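Local atomic coordinates of GCN5-related N-acetyltransferase (Exiguobacterium sibiricum 255-15, PDB entry 3GY9), a protein that binds coenzyme A and probably transfers an acyl group from the acylated cofactor to an acceptor that has not been identified. Residues Gly94-Glu99 with Phe122-Leu126; Asp3-Val9 with Ala50-Ser56. All coordinates share one frame; numbering follows the deposited sequence.

Contact 1 (Gly94-Glu99 with Phe122-Leu126); sequences GTALLE and FYQGL. With COA (coenzyme A), chain B.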
loop_
_atom_site.group_PDB
_atom_site.type_symbol
_atom_site.label_atom_id
_atom_site.label_comp_id
_atom_site.label_asym_id
_atom_site.label_seq_id
_atom_site.Cartn_x
_atom_site.Cartn_y
_atom_site.Cartn_z
ATOM N N GLY A 94 -4.807 -3.880 -7.439
ATOM C CA GLY A 94 -3.524 -3.751 -6.762
ATOM C C GLY A 94 -2.558 -2.924 -7.600
ATOM O O GLY A 94 -1.817 -2.074 -7.071
ATOM N N THR A 95 -2.521 -3.181 -8.898
ATOM C CA THR A 95 -1.667 -2.399 -9.776
ATOM C C THR A 95 -2.008 -0.917 -9.723
ATOM O O THR A 95 -1.111 -0.096 -9.575
ATOM C CB THR A 95 -1.705 -2.932 -11.208
ATOM O OG1 THR A 95 -1.241 -4.284 -11.202
ATOM C CG2 THR A 95 -0.820 -2.106 -12.113
ATOM N N ALA A 96 -3.291 -0.569 -9.818
ATOM C CA ALA A 96 -3.686 0.836 -9.807
ATOM C C ALA A 96 -3.334 1.489 -8.476
ATOM O O ALA A 96 -2.865 2.619 -8.432
ATOM C CB ALA A 96 -5.169 0.974 -10.059
ATOM N N LEU A 97 -3.548 0.756 -7.391
ATOM C CA LEU A 97 -3.207 1.245 -6.066
ATOM C C LEU A 97 -1.696 1.511 -5.926
ATOM O O LEU A 97 -1.286 2.590 -5.496
ATOM C CB LEU A 97 -3.684 0.224 -5.046
ATOM C CG LEU A 97 -3.421 0.454 -3.575
ATOM C CD1 LEU A 97 -4.092 1.726 -3.056
ATOM C CD2 LEU A 97 -3.905 -0.767 -2.782
ATOM N N LEU A 98 -0.870 0.528 -6.286
ATOM C CA LEU A 98 0.576 0.701 -6.187
ATOM C C LEU A 98 1.084 1.799 -7.094
ATOM O O LEU A 98 1.962 2.559 -6.708
ATOM C CB LEU A 98 1.305 -0.596 -6.470
ATOM C CG LEU A 98 1.707 -1.405 -5.229
ATOM C CD1 LEU A 98 2.826 -0.676 -4.451
ATOM C CD2 LEU A 98 0.527 -1.653 -4.314
ATOM N N GLU A 99 0.549 1.899 -8.300
ATOM C CA GLU A 99 1.001 2.952 -9.234
ATOM C C GLU A 99 0.731 4.346 -8.663
ATOM O O GLU A 99 1.571 5.232 -8.778
ATOM C CB GLU A 99 0.399 2.777 -10.637
ATOM C CG GLU A 99 1.011 1.586 -11.355
ATOM C CD GLU A 99 0.488 1.368 -12.756
ATOM O OE1 GLU A 99 -0.553 1.960 -13.127
ATOM O OE2 GLU A 99 1.128 0.572 -13.479
ATOM N N PHE A 122 4.060 -9.954 -8.079
ATOM C CA PHE A 122 3.370 -8.665 -8.169
ATOM C C PHE A 122 4.367 -7.513 -8.056
ATOM O O PHE A 122 4.416 -6.633 -8.925
ATOM C CB PHE A 122 2.304 -8.564 -7.080
ATOM C CG PHE A 122 1.657 -7.200 -6.961
ATOM C CD1 PHE A 122 0.966 -6.653 -8.032
ATOM C CD2 PHE A 122 1.717 -6.490 -5.776
ATOM C CE1 PHE A 122 0.363 -5.400 -7.920
ATOM C CE2 PHE A 122 1.094 -5.262 -5.659
ATOM C CZ PHE A 122 0.422 -4.720 -6.747
ATOM N N TYR A 123 5.170 -7.522 -6.992
ATOM C CA TYR A 123 6.098 -6.407 -6.752
ATOM C C TYR A 123 7.232 -6.340 -7.773
ATOM O O TYR A 123 7.621 -5.249 -8.191
ATOM C CB TYR A 123 6.586 -6.403 -5.293
ATOM C CG TYR A 123 5.462 -6.025 -4.350
ATOM C CD1 TYR A 123 4.930 -4.746 -4.384
ATOM C CD2 TYR A 123 4.911 -6.940 -3.443
ATOM C CE1 TYR A 123 3.909 -4.362 -3.552
ATOM C CE2 TYR A 123 3.866 -6.557 -2.600
ATOM C CZ TYR A 123 3.364 -5.266 -2.671
ATOM O OH TYR A 123 2.325 -4.822 -1.868
ATOM N N GLN A 124 7.742 -7.485 -8.206
ATOM C CA GLN A 124 8.752 -7.452 -9.255
ATOM C C GLN A 124 8.188 -6.914 -10.558
ATOM O O GLN A 124 8.879 -6.182 -11.259
ATOM C CB GLN A 124 9.425 -8.807 -9.446
ATOM C CG GLN A 124 10.286 -9.163 -8.229
ATOM C CD GLN A 124 11.471 -10.022 -8.564
ATOM O OE1 GLN A 124 12.192 -9.760 -9.530
ATOM N NE2 GLN A 124 11.705 -11.046 -7.748
ATOM N N GLY A 125 6.926 -7.230 -10.858
ATOM C CA GLY A 125 6.273 -6.710 -12.067
ATOM C C GLY A 125 6.162 -5.195 -12.069
ATOM O O GLY A 125 6.126 -4.560 -13.122
ATOM N N LEU A 126 6.116 -4.610 -10.884
ATOM C CA LEU A 126 6.094 -3.163 -10.733
ATOM C C LEU A 126 7.488 -2.504 -10.760
ATOM O O LEU A 126 7.599 -1.272 -10.718
ATOM C CB LEU A 126 5.406 -2.805 -9.432
ATOM C CG LEU A 126 3.912 -3.131 -9.330
ATOM C CD1 LEU A 126 3.461 -3.039 -7.871
ATOM C CD2 LEU A 126 3.080 -2.197 -10.221
HETATM N N1A COA B . -2.961 -13.274 -5.489
HETATM C C2A COA B . -1.654 -12.822 -5.485
HETATM N N3A COA B . -1.133 -12.159 -6.579
HETATM C C4A COA B . -1.919 -11.949 -7.664
HETATM C C5A COA B . -3.238 -12.396 -7.692
HETATM C C6A COA B . -3.760 -13.066 -6.590
HETATM N N6A COA B . -4.974 -13.598 -6.625
HETATM N N7A COA B . -3.758 -12.047 -8.896
HETATM C C8A COA B . -2.815 -11.400 -9.614
HETATM N N9A COA B . -1.670 -11.346 -8.859
HETATM C C1B COA B . -0.375 -10.775 -9.242
HETATM C C2B COA B . 0.048 -11.210 -10.637
HETATM O O2B COA B . 1.453 -11.369 -10.676
HETATM C C3B COA B . -0.376 -10.055 -11.506
HETATM O O3B COA B . 0.393 -9.906 -12.674
HETATM P P3B COA B . -0.315 -10.236 -14.080
HETATM O O7A COA B . 0.661 -9.994 -15.207
HETATM O O8A COA B . -0.753 -11.678 -14.031
HETATM O O9A COA B . -1.529 -9.358 -14.274
HETATM C C4B COA B . -0.161 -8.886 -10.570
HETATM O O4B COA B . -0.491 -9.366 -9.280
HETATM C C5B COA B . -0.989 -7.654 -10.941
HETATM O O5B COA B . -2.353 -7.987 -10.960
HETATM P P1A COA B . -3.489 -7.110 -10.204
HETATM O O1A COA B . -3.268 -5.641 -10.387
HETATM O O2A COA B . -4.784 -7.644 -10.722
HETATM O O3A COA B . -3.240 -7.599 -8.704
HETATM P P2A COA B . -4.280 -7.635 -7.489
HETATM O O4A COA B . -5.369 -6.583 -7.611
HETATM O O5A COA B . -4.714 -9.036 -7.262
HETATM O O6A COA B . -3.299 -7.175 -6.306
HETATM C CBP COA B . -2.109 -8.220 -4.464
HETATM C CCP COA B . -2.140 -7.935 -5.968
HETATM C CDP COA B . -1.963 -6.900 -3.713
HETATM C CEP COA B . -0.878 -9.106 -4.185
HETATM C CAP COA B . -3.415 -8.919 -4.040
HETATM O OAP COA B . -3.623 -10.055 -4.851
HETATM C C9P COA B . -3.358 -9.345 -2.599
HETATM O O9P COA B . -3.674 -8.456 -1.561
HETATM N N8P COA B . -2.977 -10.603 -2.402
HETATM C C7P COA B . -2.877 -11.184 -1.069
HETATM C C6P COA B . -1.709 -12.168 -0.977
HETATM C C5P COA B . -1.975 -13.386 -1.833
HETATM O O5P COA B . -2.850 -13.355 -2.716
HETATM N N4P COA B . -1.234 -14.463 -1.582
HETATM C C3P COA B . -1.173 -15.583 -2.496
HETATM C C2P COA B . -2.479 -16.377 -2.534
HETATM S S1P COA B . -3.049 -16.980 -0.925
#
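Phe122 sets its CG anti to the backbone N (chi1 172°), which swings the ring towards Gly94 and Thr95, while Thr95 keeps OG1 beside its own backbone N (chi1 -60°), so that hydroxyl and amide can address the same phosphate oxygen. Here the pyrophosphate-binding start of the helix following the fourth strand of a GNAT fold meets the next helix, 120-125, and the Phe122 ring is an example of one side chain serving both the helix packing and the ligand. That ring is sandwiched: CCP of coenzyme A sits 3.8 Å above the centre of one face, and CD1 of Leu126 covers the opposite face, displaced to the rim. Its edge, in plane, meets Gly94 O, which lies 3.5 Å from Phe122 CZ, and Phe122 CD1 is 3.3 Å from the ribose O4B. Leu98 lies alongside both aromatic side chains: CG comes obliquely to Phe122 CZ, 3.9 Å away, and CD1 reaches the edge of Tyr123, in the ring plane. Leu98 CB lies 3.5 Å from Leu126 CD1, the two leucine side chains crossing at about a right angle. Ile79 and Val82 of strand 76-84 also touch Leu98. With an alanine at Phe122 the ring would be gone, and CCP and Leu126 CD1 would probably lose the surface they share, leaving a gap between helix 93-105 and the cofactor. At the helix start, the Gly94 amide donates to O4A of one phosphate. The other phosphate is gripped twice through O1A, by Thr95 N at 3.0 Å and by Thr95 OG1, which donates to it at 2.6 Å.

Contact 2 (Asp3-Val9 with Ala50-Ser56); sequences DVTIERV and AMFVALS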
loop_
_atom_site.group_PDB
_atom_site.type_symbol
_atom_site.label_atom_id
_atom_site.label_comp_id
_atom_site.label_asym_id
_atom_site.label_seq_id
_atom_site.Cartn_x
_atom_site.Cartn_y
_atom_site.Cartn_z
ATOM N N ASP A 3 -14.055 -1.562 -12.507
ATOM C CA ASP A 3 -13.997 -0.121 -12.344
ATOM C C ASP A 3 -13.929 0.183 -10.852
ATOM O O ASP A 3 -14.857 -0.125 -10.097
ATOM C CB ASP A 3 -15.208 0.559 -12.979
ATOM C CG ASP A 3 -15.286 0.337 -14.474
ATOM O OD1 ASP A 3 -14.269 -0.066 -15.080
ATOM O OD2 ASP A 3 -16.371 0.572 -15.044
ATOM N N VAL A 4 -12.793 0.721 -10.420
ATOM C CA VAL A 4 -12.642 1.218 -9.072
ATOM C C VAL A 4 -12.162 2.642 -9.125
ATOM O O VAL A 4 -11.624 3.095 -10.143
ATOM C CB VAL A 4 -11.634 0.399 -8.201
ATOM C CG1 VAL A 4 -12.104 -1.027 -8.047
ATOM C CG2 VAL A 4 -10.213 0.448 -8.780
ATOM N N THR A 5 -12.368 3.337 -8.019
ATOM C CA THR A 5 -11.779 4.644 -7.789
ATOM C C THR A 5 -10.823 4.494 -6.602
ATOM O O THR A 5 -11.125 3.794 -5.644
ATOM C CB THR A 5 -12.865 5.678 -7.494
ATOM O OG1 THR A 5 -13.588 5.291 -6.321
ATOM C CG2 THR A 5 -13.827 5.777 -8.648
ATOM N N ILE A 6 -9.652 5.114 -6.686
ATOM C CA ILE A 6 -8.704 5.078 -5.591
ATOM C C ILE A 6 -8.784 6.437 -4.899
ATOM O O ILE A 6 -8.548 7.478 -5.535
ATOM C CB ILE A 6 -7.250 4.847 -6.060
ATOM C CG1 ILE A 6 -7.098 3.626 -6.984
ATOM C CG2 ILE A 6 -6.325 4.724 -4.850
ATOM C CD1 ILE A 6 -7.342 2.309 -6.346
ATOM N N GLU A 7 -9.090 6.418 -3.605
ATOM C CA GLU A 7 -9.323 7.628 -2.826
ATOM C C GLU A 7 -8.336 7.707 -1.662
ATOM O O GLU A 7 -8.015 6.685 -1.071
ATOM C CB GLU A 7 -10.762 7.618 -2.275
ATOM C CG GLU A 7 -10.981 8.616 -1.157
ATOM C CD GLU A 7 -12.423 8.882 -0.837
ATOM O OE1 GLU A 7 -12.854 10.037 -1.033
ATOM O OE2 GLU A 7 -13.116 7.952 -0.384
ATOM N N ARG A 8 -7.900 8.917 -1.316
ATOM C CA ARG A 8 -7.136 9.167 -0.092
ATOM C C ARG A 8 -8.043 9.113 1.127
ATOM O O ARG A 8 -9.132 9.700 1.131
ATOM C CB ARG A 8 -6.527 10.562 -0.168
ATOM C CG ARG A 8 -5.597 10.976 0.946
ATOM C CD ARG A 8 -5.127 12.422 0.710
ATOM N NE ARG A 8 -4.682 12.547 -0.660
ATOM C CZ ARG A 8 -3.474 12.177 -1.102
ATOM N NH1 ARG A 8 -2.505 11.824 -0.254
ATOM N NH2 ARG A 8 -3.224 12.237 -2.392
ATOM N N VAL A 9 -7.589 8.426 2.168
ATOM C CA VAL A 9 -8.326 8.329 3.403
ATOM C C VAL A 9 -7.972 9.537 4.243
ATOM O O VAL A 9 -6.847 9.648 4.725
ATOM C CB VAL A 9 -7.979 7.034 4.163
ATOM C CG1 VAL A 9 -8.649 6.992 5.517
ATOM C CG2 VAL A 9 -8.356 5.841 3.334
ATOM N N ALA A 50 0.446 8.745 3.365
ATOM C CA ALA A 50 -0.934 8.701 2.891
ATOM C C ALA A 50 -1.438 7.275 2.968
ATOM O O ALA A 50 -0.658 6.315 2.857
ATOM C CB ALA A 50 -1.012 9.182 1.471
HETATM N N MSE A 51 -2.760 7.137 3.105
HETATM C CA MSE A 51 -3.420 5.848 3.028
HETATM C C MSE A 51 -4.500 5.974 1.982
HETATM O O MSE A 51 -5.230 6.985 1.954
HETATM C CB MSE A 51 -4.052 5.475 4.355
HETATM C CG MSE A 51 -4.768 4.143 4.392
HETATM SE SE MSE A 51 -3.706 2.594 3.794
HETATM C CE MSE A 51 -2.169 2.899 4.867
ATOM N N PHE A 52 -4.591 4.959 1.123
ATOM C CA PHE A 52 -5.609 4.933 0.079
ATOM C C PHE A 52 -6.540 3.748 0.223
ATOM O O PHE A 52 -6.170 2.718 0.772
ATOM C CB PHE A 52 -4.955 4.879 -1.305
ATOM C CG PHE A 52 -4.061 6.034 -1.574
ATOM C CD1 PHE A 52 -4.591 7.252 -1.961
ATOM C CD2 PHE A 52 -2.687 5.917 -1.441
ATOM C CE1 PHE A 52 -3.763 8.342 -2.191
ATOM C CE2 PHE A 52 -1.848 7.017 -1.677
ATOM C CZ PHE A 52 -2.397 8.224 -2.059
ATOM N N VAL A 53 -7.756 3.919 -0.298
ATOM C CA VAL A 53 -8.682 2.812 -0.477
ATOM C C VAL A 53 -9.154 2.764 -1.919
ATOM O O VAL A 53 -9.271 3.818 -2.572
ATOM C CB VAL A 53 -9.946 2.902 0.433
ATOM C CG1 VAL A 53 -9.582 2.514 1.842
ATOM C CG2 VAL A 53 -10.593 4.267 0.355
ATOM N N ALA A 54 -9.440 1.546 -2.383
ATOM C CA ALA A 54 -10.072 1.339 -3.685
ATOM C C ALA A 54 -11.547 1.096 -3.406
ATOM O O ALA A 54 -11.888 0.225 -2.616
ATOM C CB ALA A 54 -9.480 0.158 -4.383
ATOM N N LEU A 55 -12.393 1.899 -4.036
ATOM C CA LEU A 55 -13.826 1.802 -3.891
ATOM C C LEU A 55 -14.452 1.264 -5.153
ATOM O O LEU A 55 -14.148 1.721 -6.263
ATOM C CB LEU A 55 -14.428 3.162 -3.601
ATOM C CG LEU A 55 -13.986 3.815 -2.302
ATOM C CD1 LEU A 55 -14.666 5.145 -2.184
ATOM C CD2 LEU A 55 -14.314 2.973 -1.082
ATOM N N SER A 56 -15.376 0.328 -4.976
ATOM C CA SER A 56 -16.152 -0.199 -6.086
ATOM C C SER A 56 -17.149 0.827 -6.631
ATOM O O SER A 56 -17.342 1.895 -6.058
ATOM C CB SER A 56 -16.917 -1.439 -5.648
ATOM O OG SER A 56 -18.089 -1.079 -4.917
HETATM O O HOH W 1 -16.048 4.147 -7.132
HETATM O O HOH W 2 -4.124 9.604 3.944
#
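Arg8 and Phe52 lie side by side on one face of an antiparallel strand pair, pointing the same way. Their planes are nevertheless steeply inclined, 72° apart, so Phe52 CE1 meets one face of the guanidinium, 3.8 Å above its plane and towards the rim, rather than stacking flat. Arg8 reaches this position by a bend at chi3 (-48°), and NH2 goes on to a salt bridge with Glu104. On the same face Ile6 crosses Phe52 at about a right angle, CG2 against CB, while its other branch brings Ile6 CD1 to 3.6 Å from Ala54 CB. The opposite face carries Thr5, Glu7, Val53 and Leu55; there the Glu7 carboxylate passes near Leu55 CD1 on its way to the Tyr15 hydroxyl. The Val9 side chain crosses that of Val53 at about a right angle, Val9 CG2 lying 3.8 Å from Val53 CG1. Paired amides fix the register: Thr5 and Leu55 bond in both directions, as do Glu7 and Val53, whose Glu7 N to Val53 O bond is 2.8 Å long. Strand 5-8 is the outermost strand on this side of the GNAT sheet, and strand 50-55 continues to strand 61-69 through backbone bonds. Helix 93-105 covers the Ile6 and Phe52 face, where Lys100 touches both side chains.

The two contacts exemplify how a GNAT domain lays its cofactor-binding helix across its sheet. Contact 2 comes first along the chain and closes before contact 1 opens; their centres are 14 Å apart. Helix 93-105 belongs to contact 1 and also packs on contact 2: Leu97 CD1 lies 3.7 Å from Phe52 CB and also touches Ile6 CG2. One side of the helix therefore rests on strands 5-8 and 50-55, while Leu98 turns to helix 120-125 and strand 76-84, and the helix start faces the pyrophosphate. Contact 2 builds the N-terminal border of the sheet, whereas contact 1 supplies part of the pocket for coenzyme A.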